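Variable region-containing chitin-binding protein 3 (PDB 2FBO) acts as an immune-type receptor of amphioxus and probably binds chitin through another part, this chain holding its two tandem V-type immunoglobulin domains. Local coordinates at residues T172-F177 / R227-L232; G42-R47 / A241-T246; T32-I37 / Y56-E61. All coordinates share one frame; numbering follows the deposited sequence.

Interaction 1: residues T172-F177 / R227-L232; sequences TGPTFF and RVWCEL
The indole of Trp229 meets the carbonyl of Gly173 edge-on: O of Gly173 lies in the ring plane, 2.7 Å from NE1, and accepts a fairly straight hydrogen bond from it (161° at the hydrogen). From the carbonyl's own side the approach is less regular, because the N-H comes from above the C=O plane. CD of Pro174 draws up obliquely to the same indole, 3.7 Å from NE1, and the ring of Tyr185 meets it edge to face. With chi1 at -59°, CG of Trp229 stands beside its backbone N, which carries the pyrrole edge to Gly173. The same oxygen is lined by the aliphatic stem of Arg227, whose CB is 3.5 Å from Gly173 O. The backbone adds one bond, Gly173 N to Arg227 O at 3.0 Å, next to the non-hydrogen-bonded antiparallel pair Thr172-Val228. A cis peptide before Pro174 turns the chain just past this bridge. Beyond the contact, the Arg227 guanidinium reaches the backbone oxygens of Met3 and Phe118 in the first domain. Strand 226-233 is flanked within its sheet by strands 167-175 and 241-249, and strand 184-191 follows on the far side of 167-175.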
loop_
_atom_site.group_PDB
_atom_site.type_symbol
_atom_site.label_atom_id
_atom_site.label_comp_id
_atom_site.label_asym_id
_atom_site.label_seq_id
_atom_site.Cartn_x
_atom_site.Cartn_y
_atom_site.Cartn_z
ATOM N N THR A 172 -6.814 6.872 -7.376
ATOM C CA THR A 172 -7.931 5.942 -7.305
ATOM C C THR A 172 -7.380 4.633 -7.869
ATOM O O THR A 172 -6.418 4.643 -8.640
ATOM C CB THR A 172 -9.144 6.397 -8.157
ATOM O OG1 THR A 172 -8.751 6.542 -9.526
ATOM C CG2 THR A 172 -9.691 7.716 -7.640
ATOM N N GLY A 173 -7.977 3.513 -7.484
ATOM C CA GLY A 173 -7.506 2.231 -7.981
ATOM C C GLY A 173 -6.644 1.489 -6.975
ATOM O O GLY A 173 -6.917 1.519 -5.779
ATOM N N PRO A 174 -5.585 0.809 -7.434
ATOM C CA PRO A 174 -5.167 0.719 -8.836
ATOM C C PRO A 174 -6.097 -0.145 -9.699
ATOM O O PRO A 174 -6.936 -0.881 -9.174
ATOM C CB PRO A 174 -3.770 0.123 -8.732
ATOM C CG PRO A 174 -3.898 -0.794 -7.545
ATOM C CD PRO A 174 -4.665 0.058 -6.557
ATOM N N THR A 175 -5.951 -0.034 -11.018
ATOM C CA THR A 175 -6.751 -0.827 -11.953
ATOM C C THR A 175 -5.804 -1.762 -12.708
ATOM O O THR A 175 -4.604 -1.487 -12.814
ATOM C CB THR A 175 -7.533 0.068 -12.940
ATOM O OG1 THR A 175 -6.621 0.869 -13.696
ATOM C CG2 THR A 175 -8.485 0.980 -12.169
ATOM N N PHE A 176 -6.339 -2.840 -13.270
ATOM C CA PHE A 176 -5.477 -3.822 -13.904
ATOM C C PHE A 176 -5.639 -4.156 -15.381
ATOM O O PHE A 176 -5.545 -5.322 -15.762
ATOM C CB PHE A 176 -5.545 -5.105 -13.073
ATOM C CG PHE A 176 -5.443 -4.863 -11.585
ATOM C CD1 PHE A 176 -6.553 -4.454 -10.849
ATOM C CD2 PHE A 176 -4.217 -4.974 -10.933
ATOM C CE1 PHE A 176 -6.445 -4.152 -9.492
ATOM C CE2 PHE A 176 -4.099 -4.675 -9.572
ATOM C CZ PHE A 176 -5.213 -4.263 -8.852
ATOM N N PHE A 177 -5.843 -3.147 -16.221
ATOM C CA PHE A 177 -5.987 -3.407 -17.647
ATOM C C PHE A 177 -4.653 -3.356 -18.378
ATOM O O PHE A 177 -4.554 -3.792 -19.525
ATOM C CB PHE A 177 -6.956 -2.409 -18.284
ATOM C CG PHE A 177 -8.346 -2.492 -17.737
ATOM C CD1 PHE A 177 -8.737 -1.695 -16.666
ATOM C CD2 PHE A 177 -9.260 -3.394 -18.271
ATOM C CE1 PHE A 177 -10.018 -1.796 -16.134
ATOM C CE2 PHE A 177 -10.542 -3.502 -17.744
ATOM C CZ PHE A 177 -10.921 -2.701 -16.674
ATOM N N ARG A 227 -11.594 2.447 -4.330
ATOM C CA ARG A 227 -10.501 2.664 -3.400
ATOM C C ARG A 227 -9.753 3.930 -3.784
ATOM O O ARG A 227 -9.490 4.182 -4.961
ATOM C CB ARG A 227 -9.548 1.462 -3.411
ATOM C CG ARG A 227 -8.450 1.520 -2.358
ATOM C CD ARG A 227 -7.517 0.311 -2.468
ATOM N NE ARG A 227 -8.216 -0.957 -2.266
ATOM C CZ ARG A 227 -8.559 -1.453 -1.082
ATOM N NH1 ARG A 227 -9.192 -2.616 -1.012
ATOM N NH2 ARG A 227 -8.260 -0.801 0.033
ATOM N N VAL A 228 -9.437 4.745 -2.789
ATOM C CA VAL A 228 -8.701 5.974 -3.031
ATOM C C VAL A 228 -7.432 5.917 -2.199
ATOM O O VAL A 228 -7.388 5.246 -1.162
ATOM C CB VAL A 228 -9.516 7.215 -2.618
ATOM C CG1 VAL A 228 -10.749 7.342 -3.504
ATOM C CG2 VAL A 228 -9.915 7.105 -1.156
ATOM N N TRP A 229 -6.400 6.615 -2.652
ATOM C CA TRP A 229 -5.142 6.616 -1.925
ATOM C C TRP A 229 -4.648 8.021 -1.674
ATOM O O TRP A 229 -4.808 8.898 -2.520
ATOM C CB TRP A 229 -4.049 5.895 -2.718
ATOM C CG TRP A 229 -4.327 4.471 -3.044
ATOM C CD1 TRP A 229 -5.222 3.992 -3.959
ATOM C CD2 TRP A 229 -3.677 3.331 -2.480
ATOM N NE1 TRP A 229 -5.166 2.618 -4.001
ATOM C CE2 TRP A 229 -4.226 2.186 -3.101
ATOM C CE3 TRP A 229 -2.680 3.164 -1.510
ATOM C CZ2 TRP A 229 -3.810 0.889 -2.785
ATOM C CZ3 TRP A 229 -2.263 1.870 -1.195
ATOM C CH2 TRP A 229 -2.829 0.752 -1.831
ATOM N N CYS A 230 -4.042 8.228 -0.511
ATOM C CA CYS A 230 -3.444 9.518 -0.210
ATOM C C CYS A 230 -1.951 9.285 -0.135
ATOM O O CYS A 230 -1.484 8.483 0.680
ATOM C CB CYS A 230 -3.897 10.096 1.131
ATOM S SG CYS A 230 -3.014 11.664 1.465
ATOM N N GLU A 231 -1.209 9.969 -0.996
ATOM C CA GLU A 231 0.239 9.857 -1.008
ATOM C C GLU A 231 0.862 11.197 -0.660
ATOM O O GLU A 231 0.457 12.235 -1.192
ATOM C CB GLU A 231 0.756 9.438 -2.384
ATOM C CG GLU A 231 2.272 9.573 -2.496
ATOM C CD GLU A 231 2.791 9.365 -3.898
ATOM O OE1 GLU A 231 2.387 10.128 -4.804
ATOM O OE2 GLU A 231 3.610 8.441 -4.095
ATOM N N LEU A 232 1.839 11.162 0.238
ATOM C CA LEU A 232 2.566 12.356 0.639
ATOM C C LEU A 232 4.017 12.122 0.243
ATOM O O LEU A 232 4.576 11.062 0.534
ATOM C CB LEU A 232 2.465 12.569 2.149
ATOM C CG LEU A 232 1.057 12.718 2.728
ATOM C CD1 LEU A 232 1.149 12.965 4.225
ATOM C CD2 LEU A 232 0.337 13.875 2.043
#

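Interaction 2: residues G42-R47 / A241-T246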
loop_
_atom_site.group_PDB
_atom_site.type_symbol
_atom_site.label_atom_id
_atom_site.label_comp_id
_atom_site.label_asym_id
_atom_site.label_seq_id
_atom_site.Cartn_x
_atom_site.Cartn_y
_atom_site.Cartn_z
ATOM N N GLY A 42 10.522 0.159 -2.578
ATOM C CA GLY A 42 10.497 1.377 -3.369
ATOM C C GLY A 42 9.595 2.451 -2.792
ATOM O O GLY A 42 9.058 2.298 -1.692
ATOM N N ALA A 43 9.432 3.536 -3.546
ATOM C CA ALA A 43 8.611 4.675 -3.127
ATOM C C ALA A 43 7.119 4.356 -3.112
ATOM O O ALA A 43 6.352 4.956 -2.354
ATOM C CB ALA A 43 8.878 5.862 -4.041
ATOM N N SER A 44 6.712 3.419 -3.961
ATOM C CA SER A 44 5.320 3.002 -4.039
ATOM C C SER A 44 5.252 1.597 -4.635
ATOM O O SER A 44 6.188 1.144 -5.290
ATOM C CB SER A 44 4.517 3.970 -4.914
ATOM O OG SER A 44 5.031 3.986 -6.235
ATOM N N PRO A 45 4.137 0.892 -4.424
ATOM C CA PRO A 45 4.031 -0.459 -4.976
ATOM C C PRO A 45 4.331 -0.530 -6.472
ATOM O O PRO A 45 5.035 -1.430 -6.923
ATOM C CB PRO A 45 2.594 -0.854 -4.649
ATOM C CG PRO A 45 2.343 -0.129 -3.344
ATOM C CD PRO A 45 2.954 1.233 -3.615
ATOM N N ASP A 46 3.817 0.433 -7.234
ATOM C CA ASP A 46 4.014 0.451 -8.683
ATOM C C ASP A 46 5.391 0.911 -9.164
ATOM O O ASP A 46 5.712 0.778 -10.342
ATOM C CB ASP A 46 2.914 1.291 -9.341
ATOM C CG ASP A 46 2.888 2.723 -8.840
ATOM O OD1 ASP A 46 3.098 2.934 -7.630
ATOM O OD2 ASP A 46 2.642 3.639 -9.658
ATOM N N ARG A 47 6.204 1.450 -8.261
ATOM C CA ARG A 47 7.555 1.891 -8.608
ATOM C C ARG A 47 8.529 1.249 -7.620
ATOM O O ARG A 47 9.151 1.913 -6.795
ATOM C CB ARG A 47 7.637 3.414 -8.553
ATOM C CG ARG A 47 6.823 4.074 -9.662
ATOM C CD ARG A 47 6.440 5.489 -9.311
ATOM N NE ARG A 47 5.609 6.107 -10.340
ATOM C CZ ARG A 47 4.863 7.190 -10.144
ATOM N NH1 ARG A 47 4.841 7.776 -8.955
ATOM N NH2 ARG A 47 4.147 7.691 -11.140
ATOM N N ALA A 241 8.535 9.118 0.475
ATOM C CA ALA A 241 7.143 9.038 0.080
ATOM C C ALA A 241 6.433 7.880 0.747
ATOM O O ALA A 241 7.051 6.877 1.109
ATOM C CB ALA A 241 7.042 8.913 -1.441
ATOM N N ASP A 242 5.129 8.038 0.938
ATOM C CA ASP A 242 4.314 6.991 1.520
ATOM C C ASP A 242 2.870 7.218 1.117
ATOM O O ASP A 242 2.476 8.341 0.777
ATOM C CB ASP A 242 4.449 6.955 3.047
ATOM C CG ASP A 242 3.926 5.650 3.647
ATOM O OD1 ASP A 242 3.842 4.640 2.908
ATOM O OD2 ASP A 242 3.613 5.621 4.855
ATOM N N ARG A 243 2.088 6.145 1.124
ATOM C CA ARG A 243 0.685 6.234 0.758
ATOM C C ARG A 243 -0.110 5.148 1.461
ATOM O O ARG A 243 0.430 4.104 1.827
ATOM C CB ARG A 243 0.515 6.116 -0.766
ATOM C CG ARG A 243 0.796 4.722 -1.350
ATOM C CD ARG A 243 0.499 4.667 -2.861
ATOM N NE ARG A 243 1.433 5.459 -3.654
ATOM C CZ ARG A 243 1.373 5.591 -4.979
ATOM N NH1 ARG A 243 0.421 4.982 -5.672
ATOM N NH2 ARG A 243 2.265 6.335 -5.615
ATOM N N SER A 244 -1.395 5.411 1.661
ATOM C CA SER A 244 -2.290 4.471 2.319
ATOM C C SER A 244 -3.640 4.573 1.616
ATOM O O SER A 244 -3.979 5.624 1.059
ATOM C CB SER A 244 -2.432 4.833 3.799
ATOM O OG SER A 244 -3.225 3.883 4.478
ATOM N N SER A 245 -4.419 3.497 1.637
ATOM C CA SER A 245 -5.700 3.525 0.949
ATOM C C SER A 245 -6.927 3.518 1.849
ATOM O O SER A 245 -6.865 3.174 3.035
ATOM C CB SER A 245 -5.801 2.355 -0.036
ATOM O OG SER A 245 -6.089 1.147 0.648
ATOM N N THR A 246 -8.048 3.903 1.251
ATOM C CA THR A 246 -9.333 3.944 1.935
ATOM C C THR A 246 -10.397 3.546 0.925
ATOM O O THR A 246 -10.379 4.000 -0.224
ATOM C CB THR A 246 -9.676 5.365 2.445
ATOM O OG1 THR A 246 -8.691 5.800 3.387
ATOM C CG2 THR A 246 -11.045 5.369 3.123
HETATM O O HOH W 1 3.907 6.297 -2.223
HETATM O O HOH W 2 1.450 5.921 -8.384
#
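Across the contact between Ser44 and Arg243, the packing is a methylene laid on a guanidinium. CB of Ser44 sits over one face of the group, displaced toward its rim and 3.3 Å from NH2. Pro45 touches the aliphatic stem of Arg243 with its CD, and CB of Ala43 meets CB of Ala241 at 4.4 Å.

Between the two segments the charge pairing is long and undirected. OD1 of Asp46 lies 3.9 Å from NH1 of Arg243, well out of the guanidinium plane, so the attraction is electrostatic and no N-H is aimed at the oxygen. Asp46 OD2 makes a similarly long ion pair with Arg47, whose guanidinium lies close to that of Arg243. A hydrogen bond from Ser44 OG to Asp46 OD1, 2.6 Å long, steadies the carboxylate within the type I turn from Ser44 to Arg47.

Water supplies the directed bonds. One molecule gives a hydrogen to Ala43 O and accepts from Arg243 NE at 3.0 Å; another gives one to Asp46 OD2 and accepts from Arg243 NH2 at 2.9 Å. Both lie in the guanidinium plane, at its edge. A bend in the side chain (chi3 68°) helps to turn the group toward the loop, while Glu231 holds NH2 in a salt bridge and Tyr171 makes a cation-pi contact. A leucine in place of Arg243 would probably leave Glu231 without its counter-charge and break both water bridges to the turn.

This is an interface between tandem immunoglobulin domains: the C-C' turn of the first V domain, between strands 36-41 and 47-56, rests on strand 241-249, the G strand of the second.

Interaction 3: residues T32-I37 / Y56-E61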
loop_
_atom_site.group_PDB
_atom_site.type_symbol
_atom_site.label_atom_id
_atom_site.label_comp_id
_atom_site.label_asym_id
_atom_site.label_seq_id
_atom_site.Cartn_x
_atom_site.Cartn_y
_atom_site.Cartn_z
ATOM N N THR A 32 -12.469 -17.340 -1.131
ATOM C CA THR A 32 -11.676 -18.463 -0.645
ATOM C C THR A 32 -10.487 -18.807 -1.540
ATOM O O THR A 32 -9.770 -19.771 -1.280
ATOM C CB THR A 32 -12.550 -19.720 -0.473
ATOM O OG1 THR A 32 -13.386 -19.886 -1.626
ATOM C CG2 THR A 32 -13.412 -19.597 0.767
ATOM N N GLN A 33 -10.289 -18.030 -2.602
ATOM C CA GLN A 33 -9.159 -18.255 -3.495
ATOM C C GLN A 33 -7.940 -17.598 -2.847
ATOM O O GLN A 33 -8.040 -16.506 -2.292
ATOM C CB GLN A 33 -9.427 -17.637 -4.871
ATOM C CG GLN A 33 -10.417 -18.418 -5.728
ATOM C CD GLN A 33 -9.877 -19.768 -6.162
ATOM O OE1 GLN A 33 -8.796 -19.856 -6.743
ATOM N NE2 GLN A 33 -10.628 -20.826 -5.883
ATOM N N PRO A 34 -6.776 -18.262 -2.904
ATOM C CA PRO A 34 -5.520 -17.769 -2.324
ATOM C C PRO A 34 -5.031 -16.463 -2.935
ATOM O O PRO A 34 -4.773 -16.398 -4.134
ATOM C CB PRO A 34 -4.535 -18.908 -2.603
ATOM C CG PRO A 34 -5.411 -20.112 -2.708
ATOM C CD PRO A 34 -6.581 -19.595 -3.497
ATOM N N PRO A 35 -4.891 -15.405 -2.120
ATOM C CA PRO A 35 -4.412 -14.152 -2.706
ATOM C C PRO A 35 -2.905 -14.229 -2.932
ATOM O O PRO A 35 -2.245 -15.148 -2.442
ATOM C CB PRO A 35 -4.788 -13.116 -1.651
ATOM C CG PRO A 35 -4.591 -13.872 -0.373
ATOM C CD PRO A 35 -5.191 -15.241 -0.684
ATOM N N VAL A 36 -2.365 -13.276 -3.686
ATOM C CA VAL A 36 -0.931 -13.243 -3.940
ATOM C C VAL A 36 -0.278 -12.211 -3.023
ATOM O O VAL A 36 -0.669 -11.039 -3.003
ATOM C CB VAL A 36 -0.619 -12.878 -5.406
ATOM C CG1 VAL A 36 0.898 -12.744 -5.603
ATOM C CG2 VAL A 36 -1.170 -13.947 -6.333
ATOM N N ILE A 37 0.701 -12.660 -2.247
ATOM C CA ILE A 37 1.424 -11.786 -1.335
ATOM C C ILE A 37 2.653 -11.273 -2.068
ATOM O O ILE A 37 3.399 -12.059 -2.653
ATOM C CB ILE A 37 1.908 -12.545 -0.072
ATOM C CG1 ILE A 37 0.744 -12.779 0.898
ATOM C CG2 ILE A 37 3.013 -11.745 0.621
ATOM C CD1 ILE A 37 -0.357 -13.666 0.350
ATOM N N TYR A 56 -0.769 -19.356 -1.467
ATOM C CA TYR A 56 -1.140 -20.716 -1.120
ATOM C C TYR A 56 -1.749 -21.295 -2.377
ATOM O O TYR A 56 -2.031 -20.577 -3.349
ATOM C CB TYR A 56 -2.216 -20.738 -0.032
ATOM C CG TYR A 56 -1.752 -20.389 1.352
ATOM C CD1 TYR A 56 -2.327 -19.331 2.047
ATOM C CD2 TYR A 56 -0.774 -21.144 1.992
ATOM C CE1 TYR A 56 -1.944 -19.032 3.340
ATOM C CE2 TYR A 56 -0.383 -20.854 3.290
ATOM C CZ TYR A 56 -0.971 -19.800 3.958
ATOM O OH TYR A 56 -0.599 -19.504 5.243
ATOM N N ASN A 57 -1.957 -22.600 -2.367
ATOM C CA ASN A 57 -2.599 -23.231 -3.497
ATOM C C ASN A 57 -3.950 -23.719 -3.032
ATOM O O ASN A 57 -4.080 -24.293 -1.952
ATOM C CB ASN A 57 -1.751 -24.370 -4.037
ATOM C CG ASN A 57 -0.571 -23.860 -4.820
ATOM O OD1 ASN A 57 -0.734 -23.044 -5.728
ATOM N ND2 ASN A 57 0.618 -24.321 -4.474
ATOM N N TRP A 58 -4.963 -23.439 -3.838
ATOM C CA TRP A 58 -6.318 -23.835 -3.514
ATOM C C TRP A 58 -6.346 -25.339 -3.286
ATOM O O TRP A 58 -5.886 -26.110 -4.129
ATOM C CB TRP A 58 -7.252 -23.459 -4.660
ATOM C CG TRP A 58 -8.690 -23.635 -4.323
ATOM C CD1 TRP A 58 -9.430 -22.881 -3.453
ATOM C CD2 TRP A 58 -9.568 -24.637 -4.836
ATOM N NE1 TRP A 58 -10.719 -23.356 -3.397
ATOM C CE2 TRP A 58 -10.830 -24.434 -4.235
ATOM C CE3 TRP A 58 -9.411 -25.691 -5.746
ATOM C CZ2 TRP A 58 -11.932 -25.247 -4.517
ATOM C CZ3 TRP A 58 -10.508 -26.500 -6.026
ATOM C CH2 TRP A 58 -11.753 -26.272 -5.412
ATOM N N GLN A 59 -6.870 -25.746 -2.135
ATOM C CA GLN A 59 -6.957 -27.157 -1.788
ATOM C C GLN A 59 -8.281 -27.734 -2.261
ATOM O O GLN A 59 -8.320 -28.766 -2.931
ATOM C CB GLN A 59 -6.836 -27.341 -0.276
ATOM C CG GLN A 59 -5.484 -26.954 0.294
ATOM C CD GLN A 59 -4.348 -27.733 -0.332
ATOM O OE1 GLN A 59 -3.971 -27.492 -1.480
ATOM N NE2 GLN A 59 -3.801 -28.683 0.417
ATOM N N GLY A 60 -9.365 -27.056 -1.905
ATOM C CA GLY A 60 -10.684 -27.511 -2.297
ATOM C C GLY A 60 -11.743 -26.952 -1.372
ATOM O O GLY A 60 -11.424 -26.374 -0.332
ATOM N N GLU A 61 -13.006 -27.123 -1.751
ATOM C CA GLU A 61 -14.097 -26.625 -0.933
ATOM C C GLU A 61 -14.013 -27.130 0.493
ATOM O O GLU A 61 -13.997 -28.337 0.731
HETATM O O HOH W 3 -2.221 -16.973 -0.581
#
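The carboxamide of Gln33 overlaps the five-membered part of the Trp58 indole, with NE2 3.4 Å from CD1 and lying over one face toward the rim. Amide and ring planes are inclined by 33°, so the two groups overlap without being strictly parallel. A turn in the glutamine chain at chi2 (-67°) folds the amide back over the ring instead of letting it extend. CA of Gly60 covers the opposite face, so that the indole lies between a side chain from one segment and the backbone of its own. At the edge, in the ring plane, O of Thr32 approaches CD1 of Trp58 to 3.8 Å.

The contact lies at the loop end of a V-set domain. Residues 32-35 lead into strand 36-41, and residues 57-61 follow strand 47-56, so the contact joins the B-C and C'-C'' loops, the positions that carry the first and second complementarity-determining regions in antibodies.

Beside the indole, Pro34 presses its ring on the backbone of the other loop. Its CB lies 3.1 Å from Tyr56 O, its CG 3.5 Å from Trp58 N, and its CB also meets the CB of Tyr56 at 3.9 Å. CD of Pro34 reaches the CB of Trp58. Farther along, a water joins the two segments near the end where strands 36-41 and 47-56 pair: it gives a hydrogen to Pro35 O at 2.6 Å and takes one from Tyr56 N at 2.9 Å. The phenol of Tyr56 leads away from Pro34 to meet Phe65, and its hydroxyl is hydrogen-bonded to Glu67.

Overall arrangement
From the N terminus, segment 32-37 comes first, followed by 42-47, which opens interaction 2, and then 56-61, which closes the short loop of interaction 3 within the first V domain. Interactions 2 and 3 therefore cross in sequence, although their centres lie about 26 Å apart. Interaction 1 opens and closes inside the long span of interaction 2, pairing two strands of the second domain, and follows interaction 3 in series. Interaction 2 closes last, tying the first domain to the second. Interactions 1 and 2 touch through the neighbouring strands 226-233 and 241-249, whereas interaction 3 stands apart at a loop end of the first domain.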